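Local structure of assembly chaperone of ribosomal protein L4 (Acl4) (Chaetomium thermophilum, 5TQB) at residues R143-T148 against I174-M179; E206-S211 against R236-V241; T216-P219 against G224-P227; S230-V235 against S261-Y266. The protein probably acts as a dedicated chaperone for ribosomal protein L4, holding its client in an all-helical scaffold related to tetratricopeptide repeats during ribosome assembly. All blocks are in the same frame, centred on the assembly; numbering follows the deposited sequence.

In the fold
The chain is built of helices, without strands, and the four contacts follow its middle part. Contact 1 comes first along the chain, joining helix 131-156 to helix 166-180; its centre lies about 18 Å from the centres of contacts 2 and 3. Contacts 2 and 4 share helix 228-240 and their segments alternate in sequence, with centres about 14 Å apart: contact 2 packs this helix on 201-212, contact 4 on 262-281. Contact 3 folds the linker between helices 201-212 and 228-240, so it lies within the span bridged by contact 2, and Pro226 meets Arg231 of contact 4. Contacts 1 and 2 join consecutive helices, whereas contact 4 skips helix 244-257, consistent with an alpha-solenoid.

Contact 1 of 4, residues R143-T148 against I174-M179; sequences RRLAET and ITEATM. With EDO (1,2-ethanediol), chain I.
Ala146 and Ala177 bring helix 131-156 and helix 166-180 into very close approach, their CA atoms only 4.8 Å apart. The two methyls lie alongside one another, Ala146 CB to Ala177 CB 4.4 Å, and the Ala177 methyl also rests near the Ala146 carbonyl. Beside this pair, Leu145 CD2 reaches to 4.2 Å from Glu176 OE2, a methyl in van der Waals contact with a carboxylate oxygen whose main partner is Arg114 in a salt bridge. On the flank of helix 131-156 turned from helix 166-180, Arg144 runs a different course. From CB, CG lies beside the backbone N and anti to the carbonyl carbon, and bends at chi2 (-62°) and chi3 carry CD and the guanidinium round to Glu147. Its NE then bonds Glu147 OE1 at 2.9 Å in a nearly straight line, meeting that oxygen from above the carboxylate plane. NH2 takes Glu147 OE2, also at 2.9 Å and on the syn side, while NH1 bonds a diethylene glycol molecule. The grip is therefore side-on and bidentate, with both oxygens close to the guanidinium plane. An ethanediol hydroxyl, O2, donates to Glu147 OE1 at 3.0 Å, and Trp184 NE1 hydrogen-bonds OE2. Arg144, Glu147 and Thr148 also pack against the second protein of the assembly, probably the L4 client. Two alanines thus let the helices lie almost backbone to backbone with no hydrogen bond between the two segments, while the polar groups find their partners on other sides; the paired charges probably fix the rotation of the Glu147 carboxylate at the surface that meets the partner protein.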
loop_
_atom_site.group_PDB
_atom_site.type_symbol
_atom_site.label_atom_id
_atom_site.label_comp_id
_atom_site.label_asym_id
_atom_site.label_seq_id
_atom_site.Cartn_x
_atom_site.Cartn_y
_atom_site.Cartn_z
ATOM N N ARG B 143 7.101 -8.870 -14.594
ATOM C CA ARG B 143 7.212 -8.010 -13.422
ATOM C C ARG B 143 7.513 -8.827 -12.172
ATOM O O ARG B 143 8.328 -8.416 -11.348
ATOM C CB ARG B 143 5.945 -7.182 -13.239
ATOM C CG ARG B 143 5.810 -6.091 -14.276
ATOM C CD ARG B 143 4.414 -5.518 -14.310
ATOM N NE ARG B 143 4.264 -4.560 -15.398
ATOM C CZ ARG B 143 3.111 -4.008 -15.753
ATOM N NH1 ARG B 143 1.998 -4.324 -15.107
ATOM N NH2 ARG B 143 3.073 -3.144 -16.756
ATOM N N ARG B 144 6.872 -9.987 -12.040
ATOM C CA ARG B 144 7.148 -10.879 -10.917
ATOM C C ARG B 144 8.592 -11.363 -10.984
ATOM O O ARG B 144 9.260 -11.508 -9.955
ATOM C CB ARG B 144 6.203 -12.090 -10.922
ATOM C CG ARG B 144 4.722 -11.771 -10.695
ATOM C CD ARG B 144 4.440 -11.126 -9.336
ATOM N NE ARG B 144 4.544 -9.667 -9.382
ATOM C CZ ARG B 144 3.668 -8.864 -9.982
ATOM N NH1 ARG B 144 2.606 -9.365 -10.612
ATOM N NH2 ARG B 144 3.859 -7.550 -9.965
ATOM N N LEU B 145 9.065 -11.628 -12.200
ATOM C CA LEU B 145 10.442 -12.057 -12.412
ATOM C C LEU B 145 11.405 -10.935 -12.055
ATOM O O LEU B 145 12.405 -11.165 -11.380
ATOM C CB LEU B 145 10.669 -12.482 -13.863
ATOM C CG LEU B 145 12.114 -12.875 -14.210
ATOM C CD1 LEU B 145 12.583 -14.048 -13.362
ATOM C CD2 LEU B 145 12.248 -13.207 -15.687
ATOM N N ALA B 146 11.099 -9.724 -12.515
ATOM C CA ALA B 146 11.939 -8.562 -12.243
ATOM C C ALA B 146 12.057 -8.339 -10.741
ATOM O O ALA B 146 13.144 -8.067 -10.217
ATOM C CB ALA B 146 11.364 -7.335 -12.913
ATOM N N GLU B 147 10.929 -8.470 -10.051
ATOM C CA GLU B 147 10.894 -8.335 -8.603
ATOM C C GLU B 147 11.706 -9.440 -7.925
ATOM O O GLU B 147 12.267 -9.234 -6.854
ATOM C CB GLU B 147 9.448 -8.361 -8.104
ATOM C CG GLU B 147 8.633 -7.123 -8.477
ATOM C CD GLU B 147 7.119 -7.377 -8.474
ATOM O OE1 GLU B 147 6.679 -8.411 -7.924
ATOM O OE2 GLU B 147 6.368 -6.544 -9.028
ATOM N N THR B 148 11.765 -10.611 -8.555
ATOM C CA THR B 148 12.519 -11.735 -8.008
ATOM C C THR B 148 14.016 -11.463 -8.113
ATOM O O THR B 148 14.784 -11.764 -7.194
ATOM C CB THR B 148 12.181 -13.048 -8.743
ATOM O OG1 THR B 148 10.794 -13.364 -8.546
ATOM C CG2 THR B 148 13.025 -14.197 -8.226
ATOM N N ILE B 174 20.346 -6.406 -12.257
ATOM C CA ILE B 174 19.640 -5.164 -12.575
ATOM C C ILE B 174 19.650 -4.857 -14.075
ATOM O O ILE B 174 18.774 -4.147 -14.566
ATOM C CB ILE B 174 20.180 -3.944 -11.776
ATOM C CG1 ILE B 174 21.657 -3.690 -12.091
ATOM C CG2 ILE B 174 19.971 -4.156 -10.279
ATOM C CD1 ILE B 174 22.200 -2.388 -11.511
ATOM N N THR B 175 20.630 -5.386 -14.804
ATOM C CA THR B 175 20.640 -5.238 -16.260
ATOM C C THR B 175 19.503 -6.055 -16.878
ATOM O O THR B 175 18.771 -5.561 -17.738
ATOM C CB THR B 175 21.995 -5.647 -16.903
ATOM O OG1 THR B 175 22.423 -6.915 -16.389
ATOM C CG2 THR B 175 23.064 -4.595 -16.628
ATOM N N GLU B 176 19.349 -7.299 -16.429
ATOM C CA GLU B 176 18.255 -8.143 -16.894
ATOM C C GLU B 176 16.889 -7.585 -16.475
ATOM O O GLU B 176 15.937 -7.624 -17.250
ATOM C CB GLU B 176 18.416 -9.577 -16.376
ATOM C CG GLU B 176 17.241 -10.495 -16.735
ATOM C CD GLU B 176 17.422 -11.928 -16.257
ATOM O OE1 GLU B 176 18.556 -12.300 -15.884
ATOM O OE2 GLU B 176 16.425 -12.685 -16.256
ATOM N N ALA B 177 16.794 -7.066 -15.254
ATOM C CA ALA B 177 15.523 -6.567 -14.734
ATOM C C ALA B 177 15.050 -5.314 -15.475
ATOM O O ALA B 177 13.857 -5.161 -15.740
ATOM C CB ALA B 177 15.636 -6.292 -13.248
ATOM N N THR B 178 15.976 -4.418 -15.806
ATOM C CA THR B 178 15.626 -3.217 -16.562
ATOM C C THR B 178 15.277 -3.574 -18.004
ATOM O O THR B 178 14.544 -2.850 -18.678
ATOM C CB THR B 178 16.763 -2.172 -16.563
ATOM O OG1 THR B 178 18.000 -2.798 -16.926
ATOM C CG2 THR B 178 16.904 -1.529 -15.194
HETATM N N MSE B 179 15.803 -4.698 -18.473
HETATM C CA MSE B 179 15.527 -5.165 -19.821
HETATM C C MSE B 179 14.094 -5.693 -19.943
HETATM O O MSE B 179 13.399 -5.398 -20.916
HETATM C CB MSE B 179 16.517 -6.266 -20.197
HETATM C CG MSE B 179 16.509 -6.640 -21.667
HETATM SE SE MSE B 179 17.736 -8.106 -22.055
HETATM C CE MSE B 179 16.900 -9.505 -20.980
HETATM C C1 EDO I . 4.197 -7.542 -5.939
HETATM O O1 EDO I . 4.681 -6.222 -6.081
HETATM C C2 EDO I . 4.972 -8.235 -4.842
HETATM O O2 EDO I . 6.335 -7.892 -4.961
#

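Contact 2 of 4, residues E206-S211 against R236-V241; sequences EALRRS and RLLIEV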
loop_
_atom_site.group_PDB
_atom_site.type_symbol
_atom_site.label_atom_id
_atom_site.label_comp_id
_atom_site.label_asym_id
_atom_site.label_seq_id
_atom_site.Cartn_x
_atom_site.Cartn_y
_atom_site.Cartn_z
ATOM N N GLU B 206 18.974 9.936 -10.498
ATOM C CA GLU B 206 18.422 9.782 -11.838
ATOM C C GLU B 206 17.474 8.585 -11.908
ATOM O O GLU B 206 16.387 8.673 -12.484
ATOM C CB GLU B 206 19.563 9.599 -12.837
ATOM C CG GLU B 206 19.144 9.598 -14.296
ATOM C CD GLU B 206 20.316 9.350 -15.231
ATOM O OE1 GLU B 206 20.363 9.975 -16.314
ATOM O OE2 GLU B 206 21.193 8.528 -14.882
ATOM N N ALA B 207 17.889 7.474 -11.306
ATOM C CA ALA B 207 17.099 6.250 -11.305
ATOM C C ALA B 207 15.821 6.413 -10.492
ATOM O O ALA B 207 14.749 5.980 -10.917
ATOM C CB ALA B 207 17.921 5.095 -10.760
ATOM N N LEU B 208 15.935 7.034 -9.324
ATOM C CA LEU B 208 14.788 7.212 -8.442
ATOM C C LEU B 208 13.757 8.165 -9.042
ATOM O O LEU B 208 12.550 7.951 -8.916
ATOM C CB LEU B 208 15.253 7.736 -7.085
ATOM C CG LEU B 208 15.910 6.716 -6.153
ATOM C CD1 LEU B 208 16.510 7.413 -4.942
ATOM C CD2 LEU B 208 14.928 5.643 -5.708
ATOM N N ARG B 209 14.239 9.216 -9.694
ATOM C CA ARG B 209 13.373 10.171 -10.373
ATOM C C ARG B 209 12.598 9.466 -11.480
ATOM O O ARG B 209 11.461 9.830 -11.790
ATOM C CB ARG B 209 14.211 11.309 -10.964
ATOM C CG ARG B 209 13.775 12.716 -10.568
ATOM C CD ARG B 209 14.977 13.594 -10.222
ATOM N NE ARG B 209 16.068 13.444 -11.183
ATOM C CZ ARG B 209 17.343 13.746 -10.937
ATOM N NH1 ARG B 209 17.710 14.221 -9.752
ATOM N NH2 ARG B 209 18.255 13.567 -11.880
ATOM N N ARG B 210 13.214 8.446 -12.068
ATOM C CA ARG B 210 12.574 7.684 -13.132
ATOM C C ARG B 210 11.493 6.752 -12.593
ATOM O O ARG B 210 10.422 6.632 -13.187
ATOM C CB ARG B 210 13.606 6.874 -13.913
ATOM C CG ARG B 210 12.977 5.951 -14.930
ATOM C CD ARG B 210 13.943 5.583 -16.020
ATOM N NE ARG B 210 13.296 4.767 -17.037
ATOM C CZ ARG B 210 13.901 4.309 -18.125
ATOM N NH1 ARG B 210 15.179 4.589 -18.345
ATOM N NH2 ARG B 210 13.227 3.569 -18.995
ATOM N N SER B 211 11.776 6.092 -11.473
ATOM C CA SER B 211 10.814 5.185 -10.865
ATOM C C SER B 211 9.575 5.942 -10.409
ATOM O O SER B 211 8.460 5.448 -10.537
ATOM C CB SER B 211 11.435 4.458 -9.673
ATOM O OG SER B 211 11.668 5.351 -8.598
ATOM N N ARG B 236 13.534 5.465 2.206
ATOM C CA ARG B 236 14.878 5.344 2.759
ATOM C C ARG B 236 15.904 5.715 1.690
ATOM O O ARG B 236 16.883 6.409 1.973
ATOM C CB ARG B 236 15.128 3.924 3.277
ATOM C CG ARG B 236 14.338 3.563 4.536
ATOM C CD ARG B 236 14.338 2.051 4.810
ATOM N NE ARG B 236 15.679 1.510 5.060
ATOM C CZ ARG B 236 16.186 1.222 6.262
ATOM N NH1 ARG B 236 15.478 1.414 7.369
ATOM N NH2 ARG B 236 17.417 0.732 6.362
ATOM N N LEU B 237 15.656 5.276 0.460
ATOM C CA LEU B 237 16.515 5.624 -0.666
ATOM C C LEU B 237 16.483 7.124 -0.958
ATOM O O LEU B 237 17.505 7.711 -1.300
ATOM C CB LEU B 237 16.099 4.857 -1.923
ATOM C CG LEU B 237 16.208 3.330 -1.881
ATOM C CD1 LEU B 237 15.689 2.752 -3.176
ATOM C CD2 LEU B 237 17.623 2.876 -1.638
ATOM N N LEU B 238 15.307 7.733 -0.830
ATOM C CA LEU B 238 15.131 9.155 -1.131
ATOM C C LEU B 238 15.830 10.074 -0.124
ATOM O O LEU B 238 16.389 11.105 -0.501
ATOM C CB LEU B 238 13.643 9.507 -1.171
ATOM C CG LEU B 238 12.834 9.010 -2.369
ATOM C CD1 LEU B 238 11.371 9.348 -2.163
ATOM C CD2 LEU B 238 13.337 9.618 -3.668
ATOM N N ILE B 239 15.774 9.716 1.154
ATOM C CA ILE B 239 16.442 10.497 2.186
ATOM C C ILE B 239 17.954 10.304 2.062
ATOM O O ILE B 239 18.729 11.230 2.288
ATOM C CB ILE B 239 15.968 10.093 3.593
ATOM C CG1 ILE B 239 14.469 10.341 3.733
ATOM C CG2 ILE B 239 16.693 10.895 4.664
ATOM C CD1 ILE B 239 13.846 9.646 4.924
ATOM N N GLU B 240 18.354 9.094 1.684
ATOM C CA GLU B 240 19.756 8.752 1.507
ATOM C C GLU B 240 20.437 9.685 0.509
ATOM O O GLU B 240 21.514 10.215 0.790
ATOM C CB GLU B 240 19.884 7.301 1.036
ATOM C CG GLU B 240 21.321 6.794 0.920
ATOM C CD GLU B 240 21.963 6.510 2.267
ATOM O OE1 GLU B 240 21.316 5.844 3.104
ATOM O OE2 GLU B 240 23.114 6.950 2.488
ATOM N N VAL B 241 19.806 9.889 -0.646
ATOM C CA VAL B 241 20.405 10.684 -1.720
ATOM C C VAL B 241 19.816 12.096 -1.821
ATOM O O VAL B 241 19.794 12.692 -2.900
ATOM C CB VAL B 241 20.277 9.970 -3.083
ATOM C CG1 VAL B 241 20.970 8.613 -3.036
ATOM C CG2 VAL B 241 18.826 9.808 -3.462
#
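Leu208 of helix 201-212 and Leu238 of helix 228-240 mark the closest backbone approach, with their CA atoms 7.6 Å apart, and no hydrogen bond joins the two segments. The first segment is helical throughout; the second is helical to Glu240, after which Val241 is the first residue to leave helical geometry (psi 28°), although its N still bonds Leu237 O. Leu208 carries the contact, pointing toward Leu237, Leu238 and Val241. Its CG sits beside the backbone N and anti to the carbonyl carbon; chi1 of -76° aims it at the other helix, and chi2 near 171° spreads the two methyls. CD1 has three neighbours: it is 3.6 Å from Val241 CG2, 3.8 Å from the carbonyl oxygen of Leu237 and 4.1 Å from Leu238 CD2. CD2 meets Leu237 as well, 3.9 Å from its CD1, and the two leucine side chains cross at about a right angle. On the backbone side of Leu208, Ser211 OG donates to Leu208 O at 2.8 Å, a side-chain bond back onto the preceding turn. All four touching residues are buried, and the interaction between them is purely apolar. Helix 185-197 closes one flank of the junction, with Ala192 on Leu208 and Gln189 and Ile196 on Leu237. Met243 packs on both Leu208 and Leu238, which leads into helix 244-257 through Ala247 and Val250, while Arg205 NE bonds Val241 O. The far side of helix 228-240 faces helix 262-281 and, through Arg236 and Glu240, the second protein chain of the assembly.

Contact 3 of 4, residues T216-P219 against G224-P227; sequences THLP and GVPP. With EDO (1,2-ethanediol), chain K.
Leu218 and Val225 meet through their first torsions. With chi1 at -85°, Leu218 CG stays beside its backbone N, and chi2 near 47° swings CD2 toward Gly224; Val225, at chi1 178°, puts CG1 anti to the backbone N and CG2 beside it, facing Leu218 and Pro219 of the 216-219 segment. CD2 of Leu218 settles on the bare backbone of Gly224, 3.7 Å from its CA and almost as near its carbonyl carbon. Because this glycine has no side chain, the methyl can lie directly against the main chain. Val225 CG2 touches two neighbours, 4.2 Å from Leu218 CB and 3.7 Å from the carbonyl oxygen of Pro219. The other leucine methyl, CD1, lies over one face of the His217 imidazole, offset toward its rim. Asp222 OD1 accepts a hydrogen bond from Gly224 N, Trp215 covers Val225 and Pro226, and Pro226 O receives Arg231 NH1 of the following helix. An ethanediol sits on the Val225 side, its O2 at 2.9 Å from Val225 O, with C2 and O1 beside the Pro227 ring. Pro227 occupies the N-cap position of helix 228-240. The contact itself is thus purely van der Waals, a small apolar clasp that closes the proline-rich linker, while the hydrogen bonds that fix its backbone are made to residues beside it.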
loop_
_atom_site.group_PDB
_atom_site.type_symbol
_atom_site.label_atom_id
_atom_site.label_comp_id
_atom_site.label_asym_id
_atom_site.label_seq_id
_atom_site.Cartn_x
_atom_site.Cartn_y
_atom_site.Cartn_z
ATOM N N THR B 216 3.687 8.205 -9.624
ATOM C CA THR B 216 3.231 9.313 -8.776
ATOM C C THR B 216 2.028 10.044 -9.369
ATOM O O THR B 216 1.257 10.672 -8.647
ATOM C CB THR B 216 4.344 10.341 -8.517
ATOM O OG1 THR B 216 4.860 10.818 -9.765
ATOM C CG2 THR B 216 5.462 9.721 -7.698
ATOM N N HIS B 217 1.870 9.945 -10.685
ATOM C CA HIS B 217 0.779 10.609 -11.389
ATOM C C HIS B 217 -0.454 9.711 -11.529
ATOM O O HIS B 217 -1.489 10.151 -12.024
ATOM C CB HIS B 217 1.251 11.062 -12.774
ATOM C CG HIS B 217 1.873 9.968 -13.587
ATOM N ND1 HIS B 217 1.164 9.227 -14.506
ATOM C CD2 HIS B 217 3.138 9.485 -13.610
ATOM C CE1 HIS B 217 1.966 8.340 -15.067
ATOM N NE2 HIS B 217 3.169 8.473 -14.538
ATOM N N LEU B 218 -0.347 8.459 -11.090
ATOM C CA LEU B 218 -1.458 7.513 -11.191
ATOM C C LEU B 218 -2.480 7.724 -10.081
ATOM O O LEU B 218 -2.152 8.285 -9.035
ATOM C CB LEU B 218 -0.950 6.070 -11.117
ATOM C CG LEU B 218 -0.457 5.414 -12.410
ATOM C CD1 LEU B 218 0.477 6.325 -13.180
ATOM C CD2 LEU B 218 0.221 4.088 -12.096
ATOM N N PRO B 219 -3.727 7.273 -10.302
ATOM C CA PRO B 219 -4.701 7.266 -9.205
ATOM C C PRO B 219 -4.294 6.249 -8.141
ATOM O O PRO B 219 -3.693 5.231 -8.484
ATOM C CB PRO B 219 -6.013 6.866 -9.890
ATOM C CG PRO B 219 -5.613 6.204 -11.157
ATOM C CD PRO B 219 -4.317 6.823 -11.574
ATOM N N GLY B 224 -0.558 0.067 -11.004
ATOM C CA GLY B 224 0.793 0.538 -11.263
ATOM C C GLY B 224 1.511 1.113 -10.047
ATOM O O GLY B 224 2.723 1.326 -10.085
ATOM N N VAL B 225 0.768 1.366 -8.970
ATOM C CA VAL B 225 1.334 1.944 -7.750
ATOM C C VAL B 225 1.997 0.855 -6.914
ATOM O O VAL B 225 1.353 -0.141 -6.582
ATOM C CB VAL B 225 0.247 2.636 -6.897
ATOM C CG1 VAL B 225 0.834 3.198 -5.593
ATOM C CG2 VAL B 225 -0.421 3.742 -7.692
ATOM N N PRO B 226 3.281 1.037 -6.560
ATOM C CA PRO B 226 3.984 -0.021 -5.823
ATOM C C PRO B 226 3.395 -0.301 -4.444
ATOM O O PRO B 226 2.839 0.606 -3.825
ATOM C CB PRO B 226 5.421 0.515 -5.696
ATOM C CG PRO B 226 5.364 1.938 -6.037
ATOM C CD PRO B 226 4.186 2.137 -6.935
ATOM N N PRO B 227 3.516 -1.548 -3.963
ATOM C CA PRO B 227 2.989 -1.893 -2.638
ATOM C C PRO B 227 3.613 -1.062 -1.520
ATOM O O PRO B 227 4.739 -0.580 -1.660
ATOM C CB PRO B 227 3.394 -3.363 -2.471
ATOM C CG PRO B 227 3.658 -3.856 -3.845
ATOM C CD PRO B 227 4.201 -2.694 -4.589
HETATM C C1 EDO K . 2.259 -4.464 -7.847
HETATM O O1 EDO K . 2.215 -5.385 -6.782
HETATM C C2 EDO K . 1.659 -3.147 -7.406
HETATM O O2 EDO K . 1.640 -2.253 -8.496
#

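Contact 4 of 4, residues S230-V235 against S261-Y266; sequences SRVSLV and SVEVWY
Val232 of helix 228-240 faces Val264 near the start of helix 262-281, and the contact is slight: Val232 CG2 and Val264 CG2 stand 4.2 Å apart. In both valines the branch that touches is the one beside the backbone N, with CG1 anti to that N (chi1 175° in Val232). The other branch, Val232 CG1, lies 4.3 Å from Glu263 OE1, grazing an extended side chain. The backbones keep a distance of 7.1 Å between the CA atoms of Val232 and Val264. In the next shell, Ile255 of helix 244-257 packs on Val264 and Tyr315 on Glu263. Ser261 holds the N-cap position ahead of the second helix, where its carbonyl takes Trp265 N at 3.2 Å. Arg231 fastens its helix to neighbours through Glu257 and Pro226, and Trp265 stacks edge-to-face with Trp302. An aromatic side chain of the second protein, probably L4, packs on Val232, and Ser261 OG hydrogen-bonds an aromatic side chain of the same partner chain. Between these two segments there is no hydrogen bond, only van der Waals touches, one of them a methyl against a carboxylate oxygen, and part of the surface at their junction is given over to the partner chain.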
loop_
_atom_site.group_PDB
_atom_site.type_symbol
_atom_site.label_atom_id
_atom_site.label_comp_id
_atom_site.label_asym_id
_atom_site.label_seq_id
_atom_site.Cartn_x
_atom_site.Cartn_y
_atom_site.Cartn_z
ATOM N N SER B 230 7.212 -1.717 -0.324
ATOM C CA SER B 230 8.145 -1.305 -1.358
ATOM C C SER B 230 8.350 0.215 -1.340
ATOM O O SER B 230 9.433 0.709 -1.667
ATOM C CB SER B 230 7.636 -1.770 -2.725
ATOM O OG SER B 230 8.541 -1.434 -3.756
ATOM N N ARG B 231 7.313 0.954 -0.952
ATOM C CA ARG B 231 7.398 2.414 -0.896
ATOM C C ARG B 231 8.097 2.888 0.373
ATOM O O ARG B 231 8.594 4.007 0.430
ATOM C CB ARG B 231 6.011 3.048 -1.010
ATOM C CG ARG B 231 5.610 3.372 -2.449
ATOM C CD ARG B 231 4.158 3.054 -2.715
ATOM N NE ARG B 231 3.267 3.979 -2.036
ATOM C CZ ARG B 231 2.024 3.693 -1.661
ATOM N NH1 ARG B 231 1.502 2.495 -1.885
ATOM N NH2 ARG B 231 1.303 4.617 -1.049
ATOM N N VAL B 232 8.134 2.036 1.390
ATOM C CA VAL B 232 8.901 2.333 2.587
ATOM C C VAL B 232 10.381 2.322 2.214
ATOM O O VAL B 232 11.116 3.258 2.530
ATOM C CB VAL B 232 8.623 1.318 3.713
ATOM C CG1 VAL B 232 9.539 1.567 4.915
ATOM C CG2 VAL B 232 7.168 1.389 4.138
ATOM N N SER B 233 10.801 1.264 1.526
ATOM C CA SER B 233 12.172 1.143 1.048
ATOM C C SER B 233 12.538 2.346 0.194
ATOM O O SER B 233 13.662 2.864 0.267
ATOM C CB SER B 233 12.332 -0.146 0.244
ATOM O OG SER B 233 13.486 -0.116 -0.578
ATOM N N LEU B 234 11.578 2.799 -0.606
ATOM C CA LEU B 234 11.790 3.954 -1.467
ATOM C C LEU B 234 12.140 5.197 -0.650
ATOM O O LEU B 234 13.081 5.915 -0.982
ATOM C CB LEU B 234 10.548 4.219 -2.316
ATOM C CG LEU B 234 10.584 5.485 -3.168
ATOM C CD1 LEU B 234 11.686 5.392 -4.217
ATOM C CD2 LEU B 234 9.235 5.718 -3.808
ATOM N N VAL B 235 11.387 5.446 0.418
ATOM C CA VAL B 235 11.617 6.623 1.250
ATOM C C VAL B 235 13.034 6.639 1.821
ATOM O O VAL B 235 13.653 7.699 1.916
ATOM C CB VAL B 235 10.594 6.710 2.397
ATOM C CG1 VAL B 235 10.964 7.802 3.384
ATOM C CG2 VAL B 235 9.210 6.985 1.842
ATOM N N SER B 261 1.271 3.218 11.096
ATOM C CA SER B 261 2.590 2.757 10.687
ATOM C C SER B 261 3.687 3.543 11.398
ATOM O O SER B 261 4.024 4.659 10.999
ATOM C CB SER B 261 2.755 2.901 9.178
ATOM O OG SER B 261 4.033 2.454 8.774
ATOM N N VAL B 262 4.240 2.944 12.446
ATOM C CA VAL B 262 5.256 3.589 13.257
ATOM C C VAL B 262 6.428 4.038 12.401
ATOM O O VAL B 262 6.876 5.184 12.493
ATOM C CB VAL B 262 5.778 2.638 14.350
ATOM C CG1 VAL B 262 6.920 3.297 15.155
ATOM C CG2 VAL B 262 4.648 2.232 15.274
ATOM N N GLU B 263 6.909 3.125 11.564
ATOM C CA GLU B 263 8.119 3.351 10.791
ATOM C C GLU B 263 7.937 4.475 9.777
ATOM O O GLU B 263 8.898 5.165 9.430
ATOM C CB GLU B 263 8.542 2.058 10.094
ATOM C CG GLU B 263 9.920 2.127 9.455
ATOM C CD GLU B 263 10.586 0.763 9.329
ATOM O OE1 GLU B 263 11.548 0.645 8.545
ATOM O OE2 GLU B 263 10.158 -0.187 10.023
ATOM N N VAL B 264 6.706 4.677 9.317
ATOM C CA VAL B 264 6.442 5.745 8.358
ATOM C C VAL B 264 6.349 7.109 9.043
ATOM O O VAL B 264 6.764 8.116 8.467
ATOM C CB VAL B 264 5.190 5.458 7.519
ATOM C CG1 VAL B 264 4.827 6.656 6.640
ATOM C CG2 VAL B 264 5.437 4.237 6.648
ATOM N N TRP B 265 5.814 7.153 10.261
ATOM C CA TRP B 265 5.795 8.405 11.009
ATOM C C TRP B 265 7.235 8.839 11.273
ATOM O O TRP B 265 7.574 10.013 11.159
ATOM C CB TRP B 265 5.028 8.266 12.327
ATOM C CG TRP B 265 3.532 8.346 12.184
ATOM C CD1 TRP B 265 2.633 7.340 12.391
ATOM C CD2 TRP B 265 2.766 9.497 11.809
ATOM N NE1 TRP B 265 1.355 7.792 12.167
ATOM C CE2 TRP B 265 1.408 9.113 11.808
ATOM C CE3 TRP B 265 3.094 10.813 11.473
ATOM C CZ2 TRP B 265 0.379 9.999 11.480
ATOM C CZ3 TRP B 265 2.072 11.692 11.149
ATOM C CH2 TRP B 265 0.731 11.282 11.159
ATOM N N TYR B 266 8.083 7.873 11.601
ATOM C CA TYR B 266 9.491 8.145 11.838
ATOM C C TYR B 266 10.186 8.665 10.583
ATOM O O TYR B 266 10.854 9.694 10.616
ATOM C CB TYR B 266 10.200 6.887 12.328
ATOM C CG TYR B 266 11.691 7.059 12.405
ATOM C CD1 TYR B 266 12.273 7.740 13.464
ATOM C CD2 TYR B 266 12.517 6.557 11.412
ATOM C CE1 TYR B 266 13.632 7.907 13.538
ATOM C CE2 TYR B 266 13.876 6.724 11.473
ATOM C CZ TYR B 266 14.431 7.400 12.539
ATOM O OH TYR B 266 15.797 7.560 12.601
#